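Local coordinates for protein nuclear hormone receptor HR38 (Drosophila melanogaster, PDB 1PDU) that probably acts as a transcription factor of the nuclear receptor superfamily and mediates an atypical ecdysteroid signalling pathway in the fly, at residues R123-G126 with E127-D131; L216-I219 with F220-L224; A232-E235 with N236-T240. All coordinates share one frame; numbering follows the deposited sequence.

Helix 204-225, which carries contact 2, is the common neighbour of the other two contacts in this helical ligand-binding domain. Contact 1, the turn at 123-131, lies about 12 Å from contact 2 between centres and is joined to it by Arg218, whose NE probably donates to Ser124 O at 2.7 Å. Contact 3, at the C-terminal helix, lies about 11 Å from contact 2 between centres. There Ile219 CG2 packs on Ile234 CG2 at 3.6 Å, and Lys223 forms a long, weak ion pair with Glu235. Contacts 1 and 3 do not touch; their nearest atoms are about 8 Å apart. Helix 232-236 probably corresponds to the activation helix, which in active nuclear receptors packs over the ligand-binding region.

Contact 1 (R123-G126 with E127-D131); sequences RSFG and EWLND
Phe125 and Trp128 meet at the glycine turn between helix 118-125 and helix 128-142. Gly126 is the first residue to leave the helical conformation, with a positive phi of 81°. Leu129 N donates to Gly126 O at 3.2 Å, the donor standing above the carbonyl plane. Beside this bond a water bridges the turn: it donates to Phe125 O and accepts from Trp128 N. Phe125 CD2 comes 3.6 Å from Trp128 CE3; the two ring planes are 25° from parallel but slid apart, with little overlap. The indole reaches this place because its CG stands anti to the backbone N (chi1 174°), and its NE1 then bonds to Leu211 O on helix 204-225. Leu129 approaches Phe125 from another direction, with CD1 over one face of the phenyl ring and the CB atoms of the two residues 3.8 Å apart. On the exposed side Asn130 ND2 donates to Glu127 OE1 at 3.0 Å, meeting the syn side of the carboxylate but well out of its plane. Phe52 adds an edge-to-face ring to Phe125. The whole is a glycine-ended helix whose chain turns into the next helix of the ligand-binding domain.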
loop_
_atom_site.group_PDB
_atom_site.type_symbol
_atom_site.label_atom_id
_atom_site.label_comp_id
_atom_site.label_asym_id
_atom_site.label_seq_id
_atom_site.Cartn_x
_atom_site.Cartn_y
_atom_site.Cartn_z
ATOM N N ARG A 123 -6.620 0.994 -18.558
ATOM C CA ARG A 123 -7.939 0.498 -18.919
ATOM C C ARG A 123 -8.820 0.249 -17.691
ATOM O O ARG A 123 -10.000 0.592 -17.685
ATOM C CB ARG A 123 -7.798 -0.786 -19.741
ATOM N N SER A 124 -8.254 -0.338 -16.643
ATOM C CA SER A 124 -9.045 -0.624 -15.452
ATOM C C SER A 124 -8.929 0.431 -14.355
ATOM O O SER A 124 -9.924 0.749 -13.698
ATOM C CB SER A 124 -8.674 -2.003 -14.892
ATOM O OG SER A 124 -7.273 -2.127 -14.721
ATOM N N PHE A 125 -7.730 0.970 -14.152
ATOM C CA PHE A 125 -7.533 1.994 -13.129
ATOM C C PHE A 125 -8.129 3.325 -13.561
ATOM O O PHE A 125 -8.637 4.081 -12.737
ATOM C CB PHE A 125 -6.045 2.220 -12.850
ATOM C CG PHE A 125 -5.411 1.171 -11.994
ATOM C CD1 PHE A 125 -5.232 -0.122 -12.469
ATOM C CD2 PHE A 125 -4.950 1.490 -10.721
ATOM C CE1 PHE A 125 -4.593 -1.086 -11.689
ATOM C CE2 PHE A 125 -4.307 0.532 -9.924
ATOM C CZ PHE A 125 -4.127 -0.755 -10.408
ATOM N N GLY A 126 -8.053 3.607 -14.861
ATOM C CA GLY A 126 -8.551 4.866 -15.375
ATOM C C GLY A 126 -7.492 5.930 -15.132
ATOM O O GLY A 126 -6.322 5.600 -14.908
ATOM N N GLU A 127 -7.892 7.199 -15.162
ATOM C CA GLU A 127 -6.954 8.296 -14.938
ATOM C C GLU A 127 -6.323 8.237 -13.560
ATOM O O GLU A 127 -5.260 8.808 -13.328
ATOM C CB GLU A 127 -7.640 9.652 -15.132
ATOM C CG GLU A 127 -7.495 10.206 -16.546
ATOM C CD GLU A 127 -6.026 10.358 -16.977
ATOM O OE1 GLU A 127 -5.301 11.204 -16.387
ATOM O OE2 GLU A 127 -5.603 9.624 -17.905
ATOM N N TRP A 128 -6.981 7.544 -12.641
ATOM C CA TRP A 128 -6.451 7.409 -11.298
ATOM C C TRP A 128 -4.992 6.896 -11.279
ATOM O O TRP A 128 -4.205 7.271 -10.408
ATOM C CB TRP A 128 -7.357 6.476 -10.501
ATOM C CG TRP A 128 -6.849 6.151 -9.154
ATOM C CD1 TRP A 128 -6.345 7.022 -8.239
ATOM C CD2 TRP A 128 -6.845 4.866 -8.534
ATOM N NE1 TRP A 128 -6.030 6.362 -7.084
ATOM C CE2 TRP A 128 -6.327 5.035 -7.236
ATOM C CE3 TRP A 128 -7.234 3.587 -8.949
ATOM C CZ2 TRP A 128 -6.185 3.970 -6.343
ATOM C CZ3 TRP A 128 -7.095 2.525 -8.059
ATOM C CH2 TRP A 128 -6.572 2.726 -6.769
ATOM N N LEU A 129 -4.631 6.045 -12.237
ATOM C CA LEU A 129 -3.273 5.512 -12.293
ATOM C C LEU A 129 -2.256 6.646 -12.432
ATOM O O LEU A 129 -1.225 6.653 -11.753
ATOM C CB LEU A 129 -3.165 4.585 -13.496
ATOM C CG LEU A 129 -1.806 3.903 -13.598
ATOM C CD1 LEU A 129 -1.518 2.985 -12.408
ATOM C CD2 LEU A 129 -1.690 3.033 -14.849
ATOM N N ASN A 130 -2.546 7.596 -13.317
ATOM C CA ASN A 130 -1.663 8.736 -13.523
ATOM C C ASN A 130 -1.446 9.474 -12.215
ATOM O O ASN A 130 -0.350 9.949 -11.944
ATOM C CB ASN A 130 -2.246 9.682 -14.574
ATOM C CG ASN A 130 -1.931 9.237 -15.983
ATOM O OD1 ASN A 130 -0.865 8.690 -16.250
ATOM N ND2 ASN A 130 -2.867 9.464 -16.897
ATOM N N ASP A 131 -2.489 9.574 -11.400
ATOM C CA ASP A 131 -2.356 10.242 -10.116
ATOM C C ASP A 131 -1.466 9.401 -9.196
ATOM O O ASP A 131 -0.725 9.941 -8.372
ATOM C CB ASP A 131 -3.735 10.459 -9.498
ATOM C CG ASP A 131 -4.543 11.505 -10.248
ATOM O OD1 ASP A 131 -4.139 12.694 -10.242
ATOM O OD2 ASP A 131 -5.572 11.143 -10.854
HETATM O O HOH W 1 -9.998 6.972 -12.745
#

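Contact 2 (L216-I219 with F220-L224); sequences LQRI and FYLKL
Arg218 leans along Tyr221 and across Leu222 within one run of helix 204-225, and the tight part of the contact lies around the helix backbone and the inward side chains Ile219 and Leu222. Four bonds of regular alpha-helical spacing join the segments; that from Phe220 N to Leu216 O is the shortest at 2.6 Å. Leu222 CG also presses on Arg218 O at 3.3 Å, its chi1 of -61° placing CG beside its own backbone N. The bend at chi2 (-55°) brings Arg218 CD within 4.0 Å of Leu222 CG. Arg218 NE donates to Ser124 O, which holds the guanidinium in place. Beside that bond the packing is looser: Tyr221 CD1 lies over one face of the guanidinium, 3.9 Å from Arg218 NH1, with the two planes only 18° apart and both groups pointing the same way. Phe220, Tyr221 and Gln217 form the solvent side, where Phe220 keeps its CB 3.2 Å from Leu216 O while its ring leads away. On the buried side Ile219 and Leu222 pack against Phe52 of helix 45-67, and Ile219 also against Leu90 of helix 78-100; Leu216 touches Met237 and Phe238 after helix 232-236.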
loop_
_atom_site.group_PDB
_atom_site.type_symbol
_atom_site.label_atom_id
_atom_site.label_comp_id
_atom_site.label_asym_id
_atom_site.label_seq_id
_atom_site.Cartn_x
_atom_site.Cartn_y
_atom_site.Cartn_z
ATOM N N LEU A 216 -11.325 4.562 -4.537
ATOM C CA LEU A 216 -12.638 4.051 -4.177
ATOM C C LEU A 216 -13.664 4.471 -5.217
ATOM O O LEU A 216 -14.557 3.701 -5.566
ATOM C CB LEU A 216 -13.076 4.594 -2.821
ATOM C CG LEU A 216 -12.340 4.031 -1.625
ATOM C CD1 LEU A 216 -12.839 4.732 -0.369
ATOM C CD2 LEU A 216 -12.558 2.513 -1.568
ATOM N N GLN A 217 -13.532 5.705 -5.697
ATOM C CA GLN A 217 -14.442 6.233 -6.702
ATOM C C GLN A 217 -14.380 5.365 -7.938
ATOM O O GLN A 217 -15.410 4.972 -8.490
ATOM C CB GLN A 217 -14.062 7.671 -7.057
ATOM C CG GLN A 217 -14.546 8.713 -6.052
ATOM C CD GLN A 217 -13.641 9.934 -5.981
ATOM O OE1 GLN A 217 -13.106 10.394 -6.997
ATOM N NE2 GLN A 217 -13.471 10.473 -4.779
ATOM N N ARG A 218 -13.164 5.042 -8.362
ATOM C CA ARG A 218 -13.007 4.232 -9.554
ATOM C C ARG A 218 -13.480 2.809 -9.310
ATOM O O ARG A 218 -14.092 2.193 -10.174
ATOM C CB ARG A 218 -11.551 4.231 -10.023
ATOM C CG ARG A 218 -11.408 4.126 -11.542
ATOM C CD ARG A 218 -12.141 2.925 -12.090
ATOM N NE ARG A 218 -11.814 2.616 -13.478
ATOM C CZ ARG A 218 -12.213 3.321 -14.532
ATOM N NH1 ARG A 218 -12.967 4.410 -14.382
ATOM N NH2 ARG A 218 -11.882 2.910 -15.747
ATOM N N ILE A 219 -13.202 2.279 -8.131
ATOM C CA ILE A 219 -13.633 0.924 -7.838
ATOM C C ILE A 219 -15.153 0.904 -7.702
ATOM O O ILE A 219 -15.809 -0.062 -8.086
ATOM C CB ILE A 219 -12.965 0.404 -6.552
ATOM C CG1 ILE A 219 -11.441 0.400 -6.746
ATOM C CG2 ILE A 219 -13.475 -0.992 -6.227
ATOM C CD1 ILE A 219 -10.636 0.047 -5.503
ATOM N N PHE A 220 -15.722 1.981 -7.180
ATOM C CA PHE A 220 -17.166 2.025 -7.032
ATOM C C PHE A 220 -17.803 2.064 -8.403
ATOM O O PHE A 220 -18.854 1.469 -8.626
ATOM C CB PHE A 220 -17.613 3.243 -6.248
ATOM C CG PHE A 220 -19.076 3.254 -5.982
ATOM C CD1 PHE A 220 -19.617 2.435 -4.995
ATOM C CD2 PHE A 220 -19.928 4.058 -6.734
ATOM C CE1 PHE A 220 -20.985 2.414 -4.756
ATOM C CE2 PHE A 220 -21.294 4.043 -6.501
ATOM C CZ PHE A 220 -21.821 3.216 -5.507
ATOM N N TYR A 221 -17.163 2.774 -9.323
ATOM C CA TYR A 221 -17.668 2.849 -10.682
ATOM C C TYR A 221 -17.708 1.440 -11.278
ATOM O O TYR A 221 -18.720 1.031 -11.841
ATOM C CB TYR A 221 -16.778 3.748 -11.528
ATOM C CG TYR A 221 -17.085 3.674 -13.003
ATOM C CD1 TYR A 221 -16.410 2.776 -13.832
ATOM C CD2 TYR A 221 -18.071 4.482 -13.569
ATOM C CE1 TYR A 221 -16.705 2.684 -15.188
ATOM C CE2 TYR A 221 -18.383 4.398 -14.927
ATOM C CZ TYR A 221 -17.693 3.496 -15.735
ATOM O OH TYR A 221 -17.989 3.405 -17.083
ATOM N N LEU A 222 -16.610 0.696 -11.143
ATOM C CA LEU A 222 -16.548 -0.668 -11.666
ATOM C C LEU A 222 -17.614 -1.557 -11.040
ATOM O O LEU A 222 -18.188 -2.405 -11.710
ATOM C CB LEU A 222 -15.174 -1.290 -11.398
ATOM C CG LEU A 222 -13.989 -0.569 -12.040
ATOM C CD1 LEU A 222 -12.700 -1.339 -11.722
ATOM C CD2 LEU A 222 -14.210 -0.464 -13.550
ATOM N N LYS A 223 -17.861 -1.371 -9.748
ATOM C CA LYS A 223 -18.852 -2.167 -9.045
ATOM C C LYS A 223 -20.253 -1.954 -9.626
ATOM O O LYS A 223 -21.008 -2.908 -9.795
ATOM C CB LYS A 223 -18.834 -1.815 -7.558
ATOM C CG LYS A 223 -19.740 -2.671 -6.694
ATOM C CD LYS A 223 -19.714 -2.181 -5.245
ATOM C CE LYS A 223 -20.592 -3.039 -4.356
ATOM N NZ LYS A 223 -21.969 -3.184 -4.903
ATOM N N LEU A 224 -20.598 -0.707 -9.931
ATOM C CA LEU A 224 -21.900 -0.417 -10.509
ATOM C C LEU A 224 -21.994 -0.973 -11.920
ATOM O O LEU A 224 -23.036 -1.470 -12.322
ATOM C CB LEU A 224 -22.157 1.089 -10.556
ATOM C CG LEU A 224 -22.352 1.814 -9.229
ATOM C CD1 LEU A 224 -22.643 3.271 -9.524
ATOM C CD2 LEU A 224 -23.502 1.195 -8.435
#

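Contact 3 (A232-E235 with N236-T240); sequences ALIE and NMFVT
Asn236 N closes a four-residue helical turn onto Ala232 O at 2.7 Å, nearly along the C=O axis, after which the bonds shorten to three-residue spacing: Met237 N to Ile234 O, weakly, and Phe238 N to Glu235 O at 3.1 Å, its donor well above the carbonyl plane. Ile234 and Met237 pack apolar ends together, Ile234 CD1 lying 3.9 Å from Met237 SD and 4.0 Å from Met237 CE. Met237 runs extended beyond CG, chi2 178°, which carries SD to Ile234 CD1. This short helix and the loop after it probably correspond to the C-terminal activation helix of nuclear receptor ligand-binding domains; Ile234 rests on Leu56 of helix 45-67 and Met237 on Leu56 and Leu90. Phe238 turns the edge of its ring to the backbone, near the ring plane, with CD2 3.3 Å from Ile234 O and Glu235 O also at that edge. The Asn236 amide folds back beside the first turn, where OD1 stands 3.1 Å from Ala232 O, two acceptors that form no bond. Leu233 passes the amide at a slant, its CD1 4.1 Å from Asn236 ND2, while Leu233 itself also touches Thr57 and Val60.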
loop_
_atom_site.group_PDB
_atom_site.type_symbol
_atom_site.label_atom_id
_atom_site.label_comp_id
_atom_site.label_asym_id
_atom_site.label_seq_id
_atom_site.Cartn_x
_atom_site.Cartn_y
_atom_site.Cartn_z
ATOM N N ALA A 232 -15.237 -10.039 -1.706
ATOM C CA ALA A 232 -15.492 -9.495 -0.371
ATOM C C ALA A 232 -14.403 -8.491 0.016
ATOM O O ALA A 232 -14.682 -7.419 0.562
ATOM C CB ALA A 232 -15.545 -10.626 0.647
ATOM N N LEU A 233 -13.161 -8.854 -0.276
ATOM C CA LEU A 233 -12.017 -8.010 0.028
ATOM C C LEU A 233 -12.227 -6.610 -0.553
ATOM O O LEU A 233 -11.912 -5.605 0.091
ATOM C CB LEU A 233 -10.749 -8.646 -0.544
ATOM C CG LEU A 233 -9.401 -8.208 0.028
ATOM C CD1 LEU A 233 -9.418 -8.345 1.540
ATOM C CD2 LEU A 233 -8.295 -9.075 -0.555
ATOM N N ILE A 234 -12.765 -6.545 -1.766
ATOM C CA ILE A 234 -13.022 -5.262 -2.407
ATOM C C ILE A 234 -14.189 -4.549 -1.731
ATOM O O ILE A 234 -14.199 -3.326 -1.630
ATOM C CB ILE A 234 -13.323 -5.438 -3.912
ATOM C CG1 ILE A 234 -12.071 -5.925 -4.637
ATOM C CG2 ILE A 234 -13.766 -4.127 -4.518
ATOM C CD1 ILE A 234 -10.920 -4.948 -4.587
ATOM N N GLU A 235 -15.174 -5.314 -1.271
ATOM C CA GLU A 235 -16.330 -4.736 -0.586
ATOM C C GLU A 235 -15.922 -4.202 0.784
ATOM O O GLU A 235 -16.525 -3.250 1.295
ATOM C CB GLU A 235 -17.423 -5.787 -0.396
ATOM C CG GLU A 235 -18.146 -6.193 -1.665
ATOM C CD GLU A 235 -19.213 -5.201 -2.061
ATOM O OE1 GLU A 235 -19.356 -4.171 -1.359
ATOM O OE2 GLU A 235 -19.908 -5.457 -3.070
ATOM N N ASN A 236 -14.913 -4.828 1.388
ATOM C CA ASN A 236 -14.435 -4.396 2.698
ATOM C C ASN A 236 -13.863 -2.980 2.620
ATOM O O ASN A 236 -13.953 -2.216 3.583
ATOM C CB ASN A 236 -13.354 -5.342 3.236
ATOM C CG ASN A 236 -13.871 -6.752 3.489
ATOM O OD1 ASN A 236 -15.079 -6.974 3.619
ATOM N ND2 ASN A 236 -12.946 -7.714 3.580
ATOM N N MET A 237 -13.279 -2.637 1.473
ATOM C CA MET A 237 -12.690 -1.315 1.274
ATOM C C MET A 237 -13.746 -0.236 1.387
ATOM O O MET A 237 -13.434 0.909 1.692
ATOM C CB MET A 237 -12.045 -1.211 -0.106
ATOM C CG MET A 237 -11.015 -2.270 -0.397
ATOM S SD MET A 237 -10.361 -2.083 -2.039
ATOM C CE MET A 237 -8.847 -2.873 -1.843
ATOM N N PHE A 238 -14.998 -0.606 1.146
ATOM C CA PHE A 238 -16.084 0.352 1.199
ATOM C C PHE A 238 -16.753 0.466 2.554
ATOM O O PHE A 238 -17.559 1.371 2.772
ATOM C CB PHE A 238 -17.124 0.007 0.134
ATOM C CG PHE A 238 -16.676 0.313 -1.263
ATOM C CD1 PHE A 238 -16.800 1.594 -1.779
ATOM C CD2 PHE A 238 -16.110 -0.675 -2.055
ATOM C CE1 PHE A 238 -16.370 1.891 -3.065
ATOM C CE2 PHE A 238 -15.673 -0.389 -3.346
ATOM C CZ PHE A 238 -15.806 0.901 -3.852
ATOM N N VAL A 239 -16.430 -0.447 3.465
ATOM C CA VAL A 239 -17.012 -0.403 4.804
ATOM C C VAL A 239 -16.571 0.884 5.500
ATOM O O VAL A 239 -17.273 1.398 6.369
ATOM C CB VAL A 239 -16.578 -1.620 5.653
ATOM C CG1 VAL A 239 -17.044 -1.449 7.085
ATOM C CG2 VAL A 239 -17.168 -2.897 5.069
ATOM N N THR A 240 -15.408 1.398 5.101
ATOM C CA THR A 240 -14.853 2.632 5.661
ATOM C C THR A 240 -15.707 3.843 5.269
ATOM O O THR A 240 -15.186 4.932 4.999
ATOM C CB THR A 240 -13.409 2.825 5.177
#